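Side-chain contact in putative polyketide synthase (Streptomyces coelicolor, PDB 1U0M), which condenses five malonyl-CoA units into a pentaketide and cyclises it to 1,3,6,8-tetrahydroxynaphthalene, a precursor of melanin and naphthoquinone metabolites: residues 283-288 / 301-306. Residues are numbered along the deposited sequence; the frame is centred on the assembly and turned at random.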
# COMPACT_ATOMS: atom_id res chain seq x y z
N ARG A 283 -20.21 8.77 17.98
CA ARG A 283 -20.66 10.08 17.53
C ARG A 283 -20.86 10.03 16.02
O ARG A 283 -21.96 10.23 15.52
CB ARG A 283 -19.64 11.17 17.89
CG ARG A 283 -18.26 11.05 17.23
CD ARG A 283 -17.35 10.04 17.93
NE ARG A 283 -17.01 10.46 19.29
CZ ARG A 283 -16.37 11.58 19.59
NH1 ARG A 283 -16.00 12.42 18.63
NH2 ARG A 283 -16.11 11.88 20.86
N ILE A 284 -19.78 9.73 15.31
CA ILE A 284 -19.79 9.63 13.86
C ILE A 284 -20.72 8.52 13.39
O ILE A 284 -21.32 8.61 12.33
CB ILE A 284 -18.37 9.37 13.33
CG1 ILE A 284 -17.45 10.52 13.72
CG2 ILE A 284 -18.39 9.19 11.82
CD1 ILE A 284 -16.00 10.30 13.34
N LEU A 285 -20.84 7.47 14.20
CA LEU A 285 -21.69 6.35 13.85
C LEU A 285 -23.16 6.72 13.96
O LEU A 285 -24.00 6.20 13.21
CB LEU A 285 -21.39 5.15 14.76
CG LEU A 285 -21.91 3.79 14.29
CD1 LEU A 285 -21.23 3.41 12.98
CD2 LEU A 285 -21.64 2.75 15.35
N ASP A 286 -23.49 7.61 14.89
CA ASP A 286 -24.87 8.04 15.09
C ASP A 286 -25.35 9.05 14.05
O ASP A 286 -26.55 9.20 13.84
CB ASP A 286 -25.05 8.62 16.49
CG ASP A 286 -25.33 7.55 17.52
OD1 ASP A 286 -26.22 6.71 17.27
OD2 ASP A 286 -24.66 7.54 18.57
N ASP A 287 -24.41 9.74 13.42
CA ASP A 287 -24.75 10.70 12.39
C ASP A 287 -25.11 9.89 11.15
O ASP A 287 -25.80 10.36 10.25
CB ASP A 287 -23.56 11.62 12.08
CG ASP A 287 -23.31 12.64 13.18
OD1 ASP A 287 -23.32 12.26 14.37
OD2 ASP A 287 -23.10 13.83 12.84
N LEU A 288 -24.65 8.64 11.13
CA LEU A 288 -24.91 7.74 10.02
C LEU A 288 -26.27 7.07 10.23
O LEU A 288 -26.91 6.65 9.28
CB LEU A 288 -23.80 6.69 9.93
CG LEU A 288 -23.58 5.96 8.61
CD1 LEU A 288 -24.70 4.98 8.35
CD2 LEU A 288 -23.49 6.97 7.48
N PHE A 301 -23.22 -4.01 16.07
CA PHE A 301 -21.96 -4.76 16.01
C PHE A 301 -20.74 -3.84 15.96
O PHE A 301 -19.73 -4.11 16.61
CB PHE A 301 -21.98 -5.69 14.80
CG PHE A 301 -23.08 -6.72 14.86
CD1 PHE A 301 -22.92 -7.87 15.63
CD2 PHE A 301 -24.28 -6.50 14.21
CE1 PHE A 301 -23.95 -8.80 15.74
CE2 PHE A 301 -25.32 -7.42 14.31
CZ PHE A 301 -25.15 -8.57 15.08
N SER A 302 -20.84 -2.77 15.19
CA SER A 302 -19.75 -1.82 15.08
C SER A 302 -19.54 -1.20 16.45
O SER A 302 -18.43 -1.22 17.00
CB SER A 302 -20.10 -0.73 14.07
OG SER A 302 -20.61 -1.28 12.87
N ARG A 303 -20.62 -0.65 17.00
CA ARG A 303 -20.56 -0.01 18.31
C ARG A 303 -20.05 -0.96 19.38
O ARG A 303 -19.46 -0.53 20.37
CB ARG A 303 -21.94 0.53 18.68
CG ARG A 303 -21.90 1.55 19.82
CD ARG A 303 -23.22 2.31 19.99
NE ARG A 303 -23.57 3.13 18.83
CZ ARG A 303 -24.21 2.68 17.76
NH1 ARG A 303 -24.59 1.41 17.69
NH2 ARG A 303 -24.47 3.50 16.74
N ALA A 304 -20.26 -2.26 19.19
CA ALA A 304 -19.81 -3.26 20.15
C ALA A 304 -18.28 -3.38 20.13
O ALA A 304 -17.65 -3.56 21.18
CB ALA A 304 -20.43 -4.61 19.83
N THR A 305 -17.69 -3.29 18.94
CA THR A 305 -16.23 -3.38 18.81
C THR A 305 -15.59 -2.18 19.48
O THR A 305 -14.61 -2.30 20.22
CB THR A 305 -15.79 -3.39 17.33
OG1 THR A 305 -16.39 -4.50 16.66
CG2 THR A 305 -14.27 -3.49 17.21
N LEU A 306 -16.17 -1.01 19.24
CA LEU A 306 -15.63 0.22 19.80
C LEU A 306 -15.77 0.27 21.32
O LEU A 306 -14.88 0.78 22.02
CB LEU A 306 -16.33 1.43 19.14
CG LEU A 306 -16.42 1.40 17.61
CD1 LEU A 306 -17.15 2.66 17.12
CD2 LEU A 306 -15.04 1.33 16.98
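L285 and R303 carry this link between helices 281-291 and 300-308, in the C-terminal half of a thiolase fold: L285 CD2 stands 3.2 Å from R303 NH2, over one face of the guanidinium and displaced toward its rim. The segment axes are antiparallel, with 174° between their directions, and come no closer than 11.0 Å, so side chains must bridge the space. L285 does so with CG anti to the backbone N (chi1 -164°), which carries its CD2 methyl across to helix 300-308. R303 reaches back with a chain extended through its first two torsions and bent at chi3, a turn that lays the guanidinium over the leucine. Beyond it, D286 meets R303 at about a right angle, yet the carboxylate and guanidinium planes are only 23° apart; D286 OD1 lies 3.7 Å from R303 NH2, a long salt bridge with an oblique approach. The contact buries NH2 without giving it a hydrogen-bond partner, and the long pairing with D286 probably offers it only weak electrostatic compensation. With an alanine at R303, D286 would probably lose this distant countercharge and L285 CD2 the flat group it packs against. Deeper in, S302 turns its hydroxyl to the carbonyl O of V277, on the strand 276-278 that L285 also touches, tying helix 300-308 to that strand. What S302 offers the leucine is therefore carbon: its CB sits 4.0 Å from L285 CD2.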